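Local coordinates for protein kinase A regulatory subunit, putative (Trypanosoma cruzi, PDB 6FTF) that probably holds the catalytic subunit of a cAMP-independent protein kinase A in check and binds nucleoside analogues such as 7-cyano-7-deazainosine in its two cyclic nucleotide-binding domains, at residues V57-T65 and L131-T140. Sequence-based numbering, arbitrary orientation. Where two conformers were deposited one is given.
Sequences VAGAMQRAT and LIAWVLDRDT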
ATOM      1  N   VAL A  57      11.707   6.996  12.949  1.00  9.85           N
ATOM      2  CA  VAL A  57      12.305   6.794  11.638  1.00 10.46           C
ATOM      3  C   VAL A  57      12.461   8.132  10.927  1.00 10.76           C
ATOM      4  O   VAL A  57      13.518   8.436  10.365  1.00 11.20           O
ATOM      5  CB  VAL A  57      11.467   5.789  10.826  1.00 12.24           C
ATOM      6  CG1 VAL A  57      11.926   5.740   9.388  1.00 13.30           C
ATOM      7  CG2 VAL A  57      11.559   4.393  11.444  1.00 14.21           C
ATOM      8  N   ALA A  58      11.418   8.962  10.950  1.00 10.09           N
ATOM      9  CA  ALA A  58      11.495  10.290  10.350  1.00 11.19           C
ATOM     10  C   ALA A  58      12.640  11.101  10.931  1.00 10.85           C
ATOM     11  O   ALA A  58      13.396  11.753  10.191  1.00 12.09           O
ATOM     12  CB  ALA A  58      10.162  11.023  10.471  1.00 11.62           C
ATOM     13  N   GLY A  59      12.797  11.070  12.246  1.00 11.11           N
ATOM     14  CA  GLY A  59      13.886  11.784  12.881  1.00 11.09           C
ATOM     15  C   GLY A  59      15.249  11.325  12.427  1.00 10.43           C
ATOM     16  O   GLY A  59      16.201  12.108  12.426  1.00 11.66           O
ATOM     17  N   ALA A  60      15.371  10.056  12.051  1.00  9.91           N
ATOM     18  CA  ALA A  60      16.650   9.496  11.643  1.00  9.74           C
ATOM     19  C   ALA A  60      17.001   9.809  10.196  1.00 10.28           C
ATOM     20  O   ALA A  60      18.134   9.545   9.782  1.00 11.68           O
ATOM     21  CB  ALA A  60      16.651   7.972  11.812  1.00 10.91           C
ATOM     22  N   MET A  61      16.090  10.388   9.439  0.72 10.98           N
ATOM     23  CA  MET A  61      16.328  10.612   8.027  0.72  9.38           C
ATOM     24  C   MET A  61      17.050  11.921   7.767  0.72 10.14           C
ATOM     25  O   MET A  61      16.992  12.877   8.556  0.72 11.13           O
ATOM     26  CB  MET A  61      15.006  10.558   7.282  0.72 11.45           C
ATOM     27  CG  MET A  61      14.385   9.172   7.358  0.72  8.85           C
ATOM     28  SD  MET A  61      12.886   8.971   6.386  0.72 12.55           S
ATOM     29  CE  MET A  61      11.618   9.186   7.465  0.72 42.45           C
ATOM     30  N   GLN A  62      17.779  11.937   6.659  1.00  9.54           N
ATOM     31  CA  GLN A  62      18.498  13.124   6.218  1.00 10.15           C
ATOM     32  C   GLN A  62      18.137  13.404   4.766  1.00  9.81           C
ATOM     33  O   GLN A  62      17.855  12.491   3.990  1.00 11.20           O
ATOM     34  CB  GLN A  62      20.002  12.901   6.308  1.00 11.28           C
ATOM     35  CG  GLN A  62      20.501  12.505   7.690  1.00 13.19           C
ATOM     36  CD  GLN A  62      21.977  12.179   7.673  1.00 16.61           C
ATOM     37  OE1 GLN A  62      22.382  11.020   7.499  1.00 21.88           O
ATOM     38  NE2 GLN A  62      22.787  13.201   7.822  1.00 17.32           N
ATOM     39  N   ARG A  63      18.179  14.664   4.373  1.00  9.61           N
ATOM     40  CA  ARG A  63      17.747  15.038   3.034  1.00  9.28           C
ATOM     41  C   ARG A  63      18.893  14.977   2.040  1.00  9.30           C
ATOM     42  O   ARG A  63      20.013  15.386   2.350  1.00 12.10           O
ATOM     43  CB  ARG A  63      17.161  16.444   3.042  1.00 10.01           C
ATOM     44  CG  ARG A  63      16.571  16.875   1.694  1.00 10.50           C
ATOM     45  CD  ARG A  63      15.658  18.073   1.894  1.00 11.59           C
ATOM     46  NE  ARG A  63      16.398  19.180   2.484  1.00 12.11           N
ATOM     47  CZ  ARG A  63      15.892  20.125   3.255  1.00 10.44           C
ATOM     48  NH1 ARG A  63      16.701  21.063   3.717  1.00 12.62           N
ATOM     49  NH2 ARG A  63      14.615  20.142   3.571  1.00 10.56           N
ATOM     50  N   ALA A  64      18.596  14.518   0.834  1.00  9.75           N
ATOM     51  CA  ALA A  64      19.549  14.521  -0.266  1.00 10.09           C
ATOM     52  C   ALA A  64      18.857  15.004  -1.529  1.00 10.07           C
ATOM     53  O   ALA A  64      17.650  14.820  -1.688  1.00 10.95           O
ATOM     54  CB  ALA A  64      20.107  13.117  -0.502  1.00 12.69           C
ATOM     55  N   THR A  65      19.619  15.625  -2.426  1.00 10.19           N
ATOM     56  CA  THR A  65      19.055  16.058  -3.691  1.00 10.18           C
ATOM     57  C   THR A  65      19.938  15.586  -4.827  1.00 10.16           C
ATOM     58  O   THR A  65      21.143  15.380  -4.665  1.00 11.39           O
ATOM     59  CB  THR A  65      18.884  17.574  -3.782  1.00 10.00           C
ATOM     60  OG1 THR A  65      20.169  18.203  -3.797  1.00 10.96           O
ATOM     61  CG2 THR A  65      18.058  18.084  -2.636  1.00 11.59           C
ATOM     62  N   LEU A 131      15.480  15.877  -8.094  1.00 11.04           N
ATOM     63  CA  LEU A 131      14.819  14.921  -7.224  1.00 10.14           C
ATOM     64  C   LEU A 131      15.277  15.198  -5.803  1.00 10.09           C
ATOM     65  O   LEU A 131      16.468  15.427  -5.548  1.00 10.53           O
ATOM     66  CB  LEU A 131      15.121  13.487  -7.664  1.00 10.70           C
ATOM     67  CG  LEU A 131      14.455  12.374  -6.867  1.00 10.03           C
ATOM     68  CD1 LEU A 131      14.220  11.146  -7.764  1.00 11.97           C
ATOM     69  CD2 LEU A 131      15.286  11.965  -5.647  1.00 11.35           C
ATOM     70  N   ILE A 132      14.321  15.227  -4.880  1.00  8.52           N
ATOM     71  CA  ILE A 132      14.581  15.429  -3.463  1.00  8.77           C
ATOM     72  C   ILE A 132      14.156  14.164  -2.745  1.00  8.45           C
ATOM     73  O   ILE A 132      13.040  13.678  -2.957  1.00  8.84           O
ATOM     74  CB  ILE A 132      13.790  16.630  -2.913  1.00  9.09           C
ATOM     75  CG1 ILE A 132      14.163  17.915  -3.644  1.00  9.57           C
ATOM     76  CG2 ILE A 132      14.000  16.785  -1.408  1.00 10.13           C
ATOM     77  CD1 ILE A 132      13.149  19.023  -3.510  1.00 11.26           C
ATOM     78  N   ALA A 133      15.020  13.646  -1.880  1.00  8.23           N
ATOM     79  CA  ALA A 133      14.734  12.423  -1.149  1.00  8.74           C
ATOM     80  C   ALA A 133      15.104  12.574   0.318  1.00  8.36           C
ATOM     81  O   ALA A 133      15.949  13.388   0.695  1.00  9.33           O
ATOM     82  CB  ALA A 133      15.509  11.247  -1.725  1.00 10.73           C
ATOM     83  N   TRP A 134      14.479  11.729   1.138  1.00  8.54           N
ATOM     84  CA  TRP A 134      14.841  11.553   2.536  1.00  8.18           C
ATOM     85  C   TRP A 134      15.479  10.174   2.682  1.00  8.90           C
ATOM     86  O   TRP A 134      14.966   9.184   2.145  1.00 10.13           O
ATOM     87  CB  TRP A 134      13.617  11.724   3.439  1.00  8.95           C
ATOM     88  CG  TRP A 134      13.140  13.140   3.427  1.00  9.00           C
ATOM     89  CD1 TRP A 134      12.187  13.683   2.591  1.00  9.10           C
ATOM     90  CD2 TRP A 134      13.634  14.226   4.220  1.00  8.27           C
ATOM     91  NE1 TRP A 134      12.053  15.025   2.846  1.00  9.94           N
ATOM     92  CE2 TRP A 134      12.925  15.380   3.838  1.00  9.53           C
ATOM     93  CE3 TRP A 134      14.585  14.331   5.231  1.00  9.97           C
ATOM     94  CZ2 TRP A 134      13.145  16.618   4.435  1.00 10.10           C
ATOM     95  CZ3 TRP A 134      14.800  15.559   5.819  1.00 10.54           C
ATOM     96  CH2 TRP A 134      14.088  16.689   5.416  1.00 10.92           C
ATOM     97  N   VAL A 135      16.596  10.117   3.390  1.00  9.32           N
ATOM     98  CA  VAL A 135      17.492   8.966   3.354  1.00  9.40           C
ATOM     99  C   VAL A 135      17.637   8.363   4.741  1.00  9.17           C
ATOM    100  O   VAL A 135      17.924   9.071   5.711  1.00  9.79           O
ATOM    101  CB  VAL A 135      18.865   9.359   2.791  1.00 11.10           C
ATOM    102  CG1 VAL A 135      19.722   8.107   2.524  1.00 12.10           C
ATOM    103  CG2 VAL A 135      18.700  10.219   1.544  1.00 12.64           C
ATOM    104  N   LEU A 136      17.468   7.045   4.812  1.00  9.50           N
ATOM    105  CA  LEU A 136      17.556   6.281   6.050  1.00  9.36           C
ATOM    106  C   LEU A 136      18.739   5.326   5.986  1.00  9.82           C
ATOM    107  O   LEU A 136      19.014   4.731   4.944  1.00 10.50           O
ATOM    108  CB  LEU A 136      16.274   5.473   6.266  1.00 10.84           C
ATOM    109  CG  LEU A 136      16.121   4.779   7.613  1.00 10.62           C
ATOM    110  CD1 LEU A 136      16.009   5.791   8.741  1.00 11.36           C
ATOM    111  CD2 LEU A 136      14.903   3.881   7.611  1.00 11.28           C
ATOM    112  N   ASP A 137      19.440   5.190   7.104  1.00  9.72           N
ATOM    113  CA  ASP A 137      20.581   4.293   7.199  1.00 10.90           C
ATOM    114  C   ASP A 137      20.140   2.839   7.353  1.00 10.18           C
ATOM    115  O   ASP A 137      19.037   2.529   7.813  1.00 10.47           O
ATOM    116  CB  ASP A 137      21.452   4.706   8.390  1.00 12.75           C
ATOM    117  CG  ASP A 137      20.766   4.456   9.725  1.00 12.11           C
ATOM    118  OD1 ASP A 137      19.869   5.246  10.103  1.00 13.31           O
ATOM    119  OD2 ASP A 137      21.103   3.435  10.379  1.00 13.65           O
ATOM    120  N   ARG A 138      21.070   1.943   7.011  1.00 11.46           N
ATOM    121  CA  ARG A 138      20.814   0.506   7.038  1.00 11.57           C
ATOM    122  C   ARG A 138      20.414   0.022   8.423  1.00 11.29           C
ATOM    123  O   ARG A 138      19.478  -0.770   8.558  1.00 10.96           O
ATOM    124  CB  ARG A 138      22.060  -0.235   6.563  1.00 13.67           C
ATOM    125  CG  ARG A 138      22.022  -1.744   6.735  1.00 16.64           C
ATOM    126  CD  ARG A 138      23.219  -2.321   5.982  1.00 24.91           C
ATOM    127  NE  ARG A 138      23.321  -3.773   5.962  1.00 39.45           N
ATOM    128  CZ  ARG A 138      24.285  -4.420   5.312  0.17 51.31           C
ATOM    129  NH1 ARG A 138      25.211  -3.738   4.641  1.00 50.31           N
ATOM    130  NH2 ARG A 138      24.330  -5.744   5.326  0.03 51.15           N
ATOM    131  N   ASP A 139      21.142   0.432   9.461  1.00 11.63           N
ATOM    132  CA  ASP A 139      20.880  -0.132  10.783  1.00 11.85           C
ATOM    133  C   ASP A 139      19.500   0.261  11.277  1.00 11.28           C
ATOM    134  O   ASP A 139      18.791  -0.560  11.866  1.00 11.73           O
ATOM    135  CB  ASP A 139      21.956   0.287  11.790  1.00 13.17           C
ATOM    136  CG  ASP A 139      23.295  -0.421  11.564  1.00 17.73           C
ATOM    137  OD1 ASP A 139      23.349  -1.383  10.772  1.00 18.81           O
ATOM    138  OD2 ASP A 139      24.296  -0.014  12.201  1.00 21.04           O
ATOM    139  N   THR A 140      19.080   1.500  11.031  1.00 11.11           N
ATOM    140  CA  THR A 140      17.740   1.865  11.451  1.00 10.79           C
ATOM    141  C   THR A 140      16.700   1.087  10.664  1.00  9.36           C
ATOM    142  O   THR A 140      15.701   0.641  11.230  1.00 10.92           O
ATOM    143  CB  THR A 140      17.509   3.373  11.336  1.00 10.96           C
ATOM    144  OG1 THR A 140      18.503   4.052  12.106  1.00 12.16           O
ATOM    145  CG2 THR A 140      16.158   3.744  11.864  1.00 12.26           C
TER
HETATM  146  O   HOH W   1      20.154   7.863   9.518  1.00 16.69           O
HETATM  147  O   HOH W   2      20.464   8.771   6.979  1.00 15.19           O
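Strand 62-65 runs antiparallel to strand 131-137, their N-to-C directions at 138°, pairing the strands that come first and last in sequence, the former at the edge, in a four-stranded sheet of the cupin-like beta roll of a cyclic nucleotide-binding domain. Gln62 faces Val135 and Ala64 faces Ala133 as hydrogen-bonded pairs; Ala64 N and Ala133 O lie 2.9 Å apart in a nearly straight bond. Arg63-Trp134 and Thr65-Ile132 are the non-hydrogen-bonded pairs.

On the face bearing Trp134, Arg63 suits the exposed outer strand because its long aliphatic stem can cover an indole: Arg63 CB sits over the six-membered ring of Trp134, 3.9 Å from its centroid, in a CH-pi contact. With CG anti to the backbone N (chi1 -175°), the stem runs alongside the indole and Ile132, where Arg63 CD meets Ile132 CG2 at 3.9 Å. Trp134 NE1 is satisfied by Gln87. On the other face the small methyl of Ala64 fits beside Val135, Ala64 CB meeting Val135 CG2 at 3.8 Å.

The end of helix 51-60 packs on Leu136, whose CD1 meets Ala60 CB at 3.8 Å while CD2 crosses to Val57 CG1. Asp137 is the N-cap of helix 138-145, its OD2 accepting from Thr140 N at 2.9 Å. Its other oxygen serves both segments: Asp137 OD1 takes Thr140 OG1 on its syn lone pair, and a water 2.7 Å from OD1 also reaches Ala60 O.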